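Local coordinates for protein Pre-mRNA-splicing factor SAD1 (Saccharomyces cerevisiae, PDB 4MSX) that promotes assembly of newly made U4 snRNA into the U4/U6 snRNP and is required for pre-mRNA splicing, as a catalytically inactive relative of ubiquitin-specific proteases, at residues A[377-382]-A[474-479]; A[417-422]-A[436-441]. All coordinates share one frame; numbering follows the deposited sequence.

Interaction 1. Residues A[377-382]-A[474-479]; sequences FHFNRF and FIQVWE
The F474 ring takes the imidazole of H378 over one face, with H378 CD2 3.5 Å above its plane and displaced toward the rim. The pair is an offset edge-to-face contact, planes 80° apart, in which the imidazole gives its edge. At the edge of the same F474 ring lies the aliphatic CG of R381, 3.9 Å from F474 CD1, and the F382 ring meets F474 CE1 obliquely, completing a cluster of three aromatic residues. F474 reaches these partners because its CG is anti to the backbone N (chi1 -179°), which swings the ring back over the neighbouring strand. Beyond the cluster, H378 ND1 bonds T324 OG1, while the R381 guanidinium is held by the carbonyls of T396, N394 and T473.

On the sheet face of F377 and Q476, the W478 indole receives F377 CE2 over one face, and F377 CD2 comes within 3.4 Å of W478 NE1. Q476 OE1 sits at the indole edge, where W478 NE1 donates to it at 2.9 Å, approaching from above the amide plane. The same oxygen lies at the edge of the F379 ring, 3.6 Å from F379 CZ, with amide and ring almost perpendicular (87°). A leucine in place of W478 would probably deprive Q476 OE1 of its indole donor and leave F377 without the flat surface it packs on.

Backbone bonds in both directions between F377 and Q476, and from F379 N to F474 O (2.8 Å), knit the strands. On its other side strand 472-480 pairs with strand 409-421, where F474 and I475 both face V417 in a classic beta bulge. The contact itself is the antiparallel pairing of strands 374-379 and 472-480 in the mixed beta-sheet of the USP-type domain.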
loop_
_atom_site.group_PDB
_atom_site.type_symbol
_atom_site.label_atom_id
_atom_site.label_comp_id
_atom_site.label_asym_id
_atom_site.label_seq_id
_atom_site.Cartn_x
_atom_site.Cartn_y
_atom_site.Cartn_z
ATOM N N PHE A 377 5.376 14.520 -3.266
ATOM C CA PHE A 377 6.425 15.313 -2.625
ATOM C C PHE A 377 6.992 14.526 -1.469
ATOM O O PHE A 377 6.265 13.821 -0.772
ATOM C CB PHE A 377 5.847 16.568 -1.978
ATOM C CG PHE A 377 5.261 17.558 -2.971
ATOM C CD1 PHE A 377 5.895 17.802 -4.180
ATOM C CD2 PHE A 377 4.100 18.245 -2.661
ATOM C CE1 PHE A 377 5.380 18.746 -5.094
ATOM C CE2 PHE A 377 3.551 19.189 -3.584
ATOM C CZ PHE A 377 4.179 19.413 -4.787
ATOM N N HIS A 378 8.260 14.756 -1.217
ATOM C CA HIS A 378 8.917 14.236 -0.001
ATOM C C HIS A 378 9.506 15.454 0.739
ATOM O O HIS A 378 10.196 16.271 0.119
ATOM C CB HIS A 378 10.055 13.324 -0.436
ATOM C CG HIS A 378 11.141 13.135 0.597
ATOM N ND1 HIS A 378 12.472 13.361 0.311
ATOM C CD2 HIS A 378 11.095 12.678 1.875
ATOM C CE1 HIS A 378 13.203 13.080 1.386
ATOM N NE2 HIS A 378 12.399 12.620 2.329
ATOM N N PHE A 379 9.258 15.557 2.038
ATOM C CA PHE A 379 9.842 16.669 2.848
ATOM C C PHE A 379 11.084 16.138 3.496
ATOM O O PHE A 379 11.028 15.138 4.205
ATOM C CB PHE A 379 8.824 17.165 3.847
ATOM C CG PHE A 379 7.592 17.700 3.150
ATOM C CD1 PHE A 379 7.571 19.009 2.647
ATOM C CD2 PHE A 379 6.520 16.870 2.883
ATOM C CE1 PHE A 379 6.441 19.481 1.929
ATOM C CE2 PHE A 379 5.401 17.316 2.157
ATOM C CZ PHE A 379 5.362 18.621 1.691
ATOM N N ASN A 380 12.217 16.794 3.257
ATOM C CA ASN A 380 13.486 16.141 3.603
ATOM C C ASN A 380 13.766 16.287 5.099
ATOM O O ASN A 380 14.530 17.153 5.501
ATOM C CB ASN A 380 14.612 16.754 2.797
ATOM C CG ASN A 380 15.907 15.964 2.946
ATOM O OD1 ASN A 380 15.891 14.839 3.464
ATOM N ND2 ASN A 380 17.016 16.534 2.500
ATOM N N ARG A 381 13.142 15.450 5.906
ATOM C CA ARG A 381 13.294 15.507 7.371
ATOM C C ARG A 381 14.644 15.004 7.903
ATOM O O ARG A 381 15.164 15.528 8.909
ATOM C CB ARG A 381 12.223 14.623 8.005
ATOM C CG ARG A 381 10.768 15.020 7.618
ATOM C CD ARG A 381 10.328 16.302 8.371
ATOM N NE ARG A 381 8.985 16.756 7.956
ATOM C CZ ARG A 381 8.428 17.885 8.399
ATOM N NH1 ARG A 381 9.108 18.704 9.238
ATOM N NH2 ARG A 381 7.221 18.201 7.993
ATOM N N PHE A 382 15.168 13.955 7.275
ATOM C CA PHE A 382 16.291 13.198 7.861
ATOM C C PHE A 382 17.639 13.455 7.274
ATOM O O PHE A 382 17.863 13.280 6.086
ATOM C CB PHE A 382 16.066 11.701 7.651
ATOM C CG PHE A 382 14.865 11.185 8.355
ATOM C CD1 PHE A 382 14.685 11.438 9.698
ATOM C CD2 PHE A 382 13.891 10.462 7.670
ATOM C CE1 PHE A 382 13.570 10.990 10.379
ATOM C CE2 PHE A 382 12.766 9.993 8.336
ATOM C CZ PHE A 382 12.594 10.275 9.693
ATOM N N PHE A 474 5.617 13.795 5.808
ATOM C CA PHE A 474 6.854 13.267 5.222
ATOM C C PHE A 474 6.693 13.078 3.704
ATOM O O PHE A 474 7.578 13.443 2.935
ATOM C CB PHE A 474 7.178 11.902 5.874
ATOM C CG PHE A 474 8.450 11.265 5.370
ATOM C CD1 PHE A 474 9.690 11.849 5.624
ATOM C CD2 PHE A 474 8.406 10.041 4.691
ATOM C CE1 PHE A 474 10.865 11.259 5.173
ATOM C CE2 PHE A 474 9.591 9.442 4.238
ATOM C CZ PHE A 474 10.811 10.024 4.480
ATOM N N ILE A 475 5.592 12.433 3.279
ATOM C CA ILE A 475 5.287 12.272 1.872
ATOM C C ILE A 475 3.841 12.671 1.603
ATOM O O ILE A 475 2.956 12.368 2.397
ATOM C CB ILE A 475 5.414 10.747 1.447
ATOM C CG1 ILE A 475 6.860 10.411 1.132
ATOM C CG2 ILE A 475 4.525 10.443 0.224
ATOM C CD1 ILE A 475 7.065 8.891 1.077
ATOM N N GLN A 476 3.601 13.314 0.477
ATOM C CA GLN A 476 2.224 13.651 0.097
ATOM C C GLN A 476 1.988 13.289 -1.327
ATOM O O GLN A 476 2.894 13.376 -2.147
ATOM C CB GLN A 476 1.938 15.202 0.188
ATOM C CG GLN A 476 1.939 15.654 1.648
ATOM C CD GLN A 476 1.721 17.154 1.775
ATOM O OE1 GLN A 476 1.987 17.926 0.819
ATOM N NE2 GLN A 476 1.191 17.566 2.925
ATOM N N VAL A 477 0.725 12.990 -1.632
ATOM C CA VAL A 477 0.369 12.709 -3.026
ATOM C C VAL A 477 -0.692 13.752 -3.383
ATOM O O VAL A 477 -1.673 13.872 -2.669
ATOM C CB VAL A 477 -0.257 11.311 -3.230
ATOM C CG1 VAL A 477 -0.733 11.124 -4.694
ATOM C CG2 VAL A 477 0.770 10.180 -2.872
ATOM N N TRP A 478 -0.422 14.511 -4.434
ATOM C CA TRP A 478 -1.350 15.565 -4.927
ATOM C C TRP A 478 -1.863 15.142 -6.286
ATOM O O TRP A 478 -1.092 14.590 -7.102
ATOM C CB TRP A 478 -0.595 16.895 -5.064
ATOM C CG TRP A 478 -0.220 17.484 -3.742
ATOM C CD1 TRP A 478 0.836 17.095 -2.944
ATOM C CD2 TRP A 478 -0.900 18.528 -3.022
ATOM N NE1 TRP A 478 0.849 17.846 -1.795
ATOM C CE2 TRP A 478 -0.181 18.753 -1.835
ATOM C CE3 TRP A 478 -2.022 19.353 -3.306
ATOM C CZ2 TRP A 478 -0.564 19.730 -0.884
ATOM C CZ3 TRP A 478 -2.391 20.319 -2.371
ATOM C CH2 TRP A 478 -1.667 20.491 -1.177
ATOM N N GLU A 479 -3.149 15.415 -6.567
ATOM C CA GLU A 479 -3.729 14.965 -7.812
ATOM C C GLU A 479 -4.180 16.197 -8.643
ATOM O O GLU A 479 -4.804 17.126 -8.109
ATOM C CB GLU A 479 -4.971 14.092 -7.572
ATOM C CG GLU A 479 -5.588 13.626 -8.888
ATOM C CD GLU A 479 -6.701 12.566 -8.718
ATOM O OE1 GLU A 479 -7.318 12.484 -7.614
ATOM O OE2 GLU A 479 -6.944 11.823 -9.706
#

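Interaction 2. Residues A[417-422]-A[436-441]; sequences VVHVVI and EKSHWI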
loop_
_atom_site.group_PDB
_atom_site.type_symbol
_atom_site.label_atom_id
_atom_site.label_comp_id
_atom_site.label_asym_id
_atom_site.label_seq_id
_atom_site.Cartn_x
_atom_site.Cartn_y
_atom_site.Cartn_z
ATOM N N VAL A 417 1.474 11.075 4.292
ATOM C CA VAL A 417 2.129 10.096 5.182
ATOM C C VAL A 417 2.830 10.911 6.256
ATOM O O VAL A 417 3.643 11.782 5.942
ATOM C CB VAL A 417 3.131 9.271 4.413
ATOM C CG1 VAL A 417 3.866 8.216 5.349
ATOM C CG2 VAL A 417 2.369 8.474 3.288
ATOM N N VAL A 418 2.566 10.565 7.500
ATOM C CA VAL A 418 3.003 11.345 8.640
ATOM C C VAL A 418 3.998 10.556 9.466
ATOM O O VAL A 418 3.883 9.318 9.623
ATOM C CB VAL A 418 1.764 11.665 9.495
ATOM C CG1 VAL A 418 2.153 12.021 10.900
ATOM C CG2 VAL A 418 0.967 12.812 8.786
ATOM N N HIS A 419 4.972 11.277 10.017
ATOM C CA HIS A 419 6.017 10.657 10.806
ATOM C C HIS A 419 5.693 10.875 12.297
ATOM O O HIS A 419 5.382 11.972 12.703
ATOM C CB HIS A 419 7.373 11.291 10.465
ATOM C CG HIS A 419 8.505 10.752 11.282
ATOM N ND1 HIS A 419 9.255 11.545 12.124
ATOM C CD2 HIS A 419 9.003 9.495 11.401
ATOM C CE1 HIS A 419 10.173 10.799 12.720
ATOM N NE2 HIS A 419 10.046 9.554 12.295
ATOM N N VAL A 420 5.791 9.825 13.098
ATOM C CA VAL A 420 5.440 9.873 14.519
ATOM C C VAL A 420 6.588 9.208 15.237
ATOM O O VAL A 420 7.102 8.165 14.776
ATOM C CB VAL A 420 4.107 9.070 14.777
ATOM C CG1 VAL A 420 3.940 8.725 16.218
ATOM C CG2 VAL A 420 2.923 9.894 14.304
ATOM N N VAL A 421 7.009 9.778 16.363
ATOM C CA VAL A 421 8.099 9.163 17.132
ATOM C C VAL A 421 7.583 8.298 18.272
ATOM O O VAL A 421 6.665 8.681 18.979
ATOM C CB VAL A 421 9.091 10.222 17.727
ATOM C CG1 VAL A 421 9.865 9.635 18.916
ATOM C CG2 VAL A 421 10.070 10.661 16.680
ATOM N N ILE A 422 8.193 7.125 18.438
ATOM C CA ILE A 422 7.838 6.209 19.526
ATOM C C ILE A 422 9.095 5.756 20.285
ATOM O O ILE A 422 10.204 6.297 20.093
ATOM C CB ILE A 422 7.108 4.960 18.991
ATOM C CG1 ILE A 422 7.834 4.428 17.745
ATOM C CG2 ILE A 422 5.638 5.278 18.681
ATOM C CD1 ILE A 422 7.335 3.066 17.225
ATOM N N GLU A 436 15.919 7.790 18.459
ATOM C CA GLU A 436 14.464 7.606 18.526
ATOM C C GLU A 436 14.018 6.690 17.351
ATOM O O GLU A 436 14.752 6.542 16.361
ATOM C CB GLU A 436 13.753 8.948 18.510
ATOM C CG GLU A 436 13.954 9.730 19.803
ATOM C CD GLU A 436 13.308 11.116 19.778
ATOM O OE1 GLU A 436 13.229 11.729 18.689
ATOM O OE2 GLU A 436 12.871 11.593 20.846
ATOM N N LYS A 437 12.865 6.047 17.499
ATOM C CA LYS A 437 12.355 5.145 16.466
ATOM C C LYS A 437 11.211 5.802 15.672
ATOM O O LYS A 437 10.317 6.440 16.238
ATOM C CB LYS A 437 11.824 3.846 17.050
ATOM C CG LYS A 437 11.753 2.764 15.974
ATOM C CD LYS A 437 10.738 1.663 16.250
ATOM C CE LYS A 437 10.504 0.847 14.983
ATOM N NZ LYS A 437 11.807 0.348 14.424
ATOM N N SER A 438 11.247 5.627 14.360
ATOM C CA SER A 438 10.179 6.202 13.481
ATOM C C SER A 438 8.962 5.282 13.405
ATOM O O SER A 438 9.115 4.057 13.278
ATOM C CB SER A 438 10.746 6.359 12.082
ATOM O OG SER A 438 11.774 7.359 12.031
ATOM N N HIS A 439 7.760 5.856 13.443
ATOM C CA HIS A 439 6.528 5.132 13.174
ATOM C C HIS A 439 5.812 5.940 12.071
ATOM O O HIS A 439 5.891 7.184 12.054
ATOM C CB HIS A 439 5.686 5.060 14.442
ATOM C CG HIS A 439 4.294 4.516 14.255
ATOM N ND1 HIS A 439 4.017 3.344 13.564
ATOM C CD2 HIS A 439 3.096 4.984 14.697
ATOM C CE1 HIS A 439 2.709 3.133 13.569
ATOM N NE2 HIS A 439 2.128 4.110 14.252
ATOM N N TRP A 440 5.112 5.250 11.179
ATOM C CA TRP A 440 4.550 5.919 9.974
ATOM C C TRP A 440 3.052 5.695 9.967
ATOM O O TRP A 440 2.578 4.563 10.168
ATOM C CB TRP A 440 5.199 5.310 8.701
ATOM C CG TRP A 440 6.703 5.456 8.701
ATOM C CD1 TRP A 440 7.666 4.493 8.971
ATOM C CD2 TRP A 440 7.403 6.670 8.421
ATOM N NE1 TRP A 440 8.920 5.069 8.868
ATOM C CE2 TRP A 440 8.778 6.410 8.559
ATOM C CE3 TRP A 440 6.973 7.966 8.078
ATOM C CZ2 TRP A 440 9.747 7.385 8.350
ATOM C CZ3 TRP A 440 7.923 8.943 7.852
ATOM C CH2 TRP A 440 9.310 8.654 7.999
ATOM N N ILE A 441 2.296 6.756 9.729
ATOM C CA ILE A 441 0.852 6.568 9.613
ATOM C C ILE A 441 0.376 7.271 8.352
ATOM O O ILE A 441 1.056 8.136 7.799
ATOM C CB ILE A 441 0.111 7.089 10.837
ATOM C CG1 ILE A 441 0.264 8.599 10.918
ATOM C CG2 ILE A 441 0.659 6.415 12.152
ATOM C CD1 ILE A 441 -0.488 9.208 12.087
#
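Paired with V420 across two antiparallel strands of the USP-type domain, H439 probably corresponds to the catalytic histidine of active ubiquitin-specific proteases. Its ND1 bonds D193, which probably stands in the cysteine's place, consistent with an inactive protein, and its NE2 bonds D456. H419 and W440 form a non-hydrogen-bonded pair: H419 CD2 lies over one face of the indole, 3.5 Å from W440 CH2 and offset toward the rim, with the ring planes inclined at 45°. With chi1 at 177° the H419 ring lies trans to its own amide nitrogen and leans toward S438, where NE2 and S438 OG share a 2.8 Å hydrogen bond near the ring plane. H419 ND1 bonds E472 OE2.

Reciprocal backbone bonds link V418 with I441 and V420 with H439, the ladder of an antiparallel sheet, and I422 N to K437 O (3.1 Å) extends it toward the connection between the strands, which is not modelled. In one of its two conformers, I441 packs CG1 against V418 CB at 3.7 Å and CD1 against V420 CG2 at 4.1 Å. V420 CG1 lies at the H439 ring edge. Beyond the last bridge, V421 CG1 meets E436 CD at 3.8 Å.

Interactions 1 and 2 lie in one mixed sheet with centres about 14 Å apart, and strands 472-480 and 409-421 are its adjoining members. Along the chain, interaction 2 is nested within the loop that interaction 1 closes. Probable backbone hydrogen bonds join them, V417 N to I475 O at 2.7 Å and F474 N to V417 O at 2.8 Å. F474 CD2 packs 3.4 Å from W440 CZ3, and F382 CZ approaches H419 NE2 at 3.7 Å, so their aromatic side chains meet at two places. Interaction 2 holds H439, the probable counterpart of the USP catalytic histidine, and interaction 1 adjoins it through strand 472-480; both lie away from the zinc site.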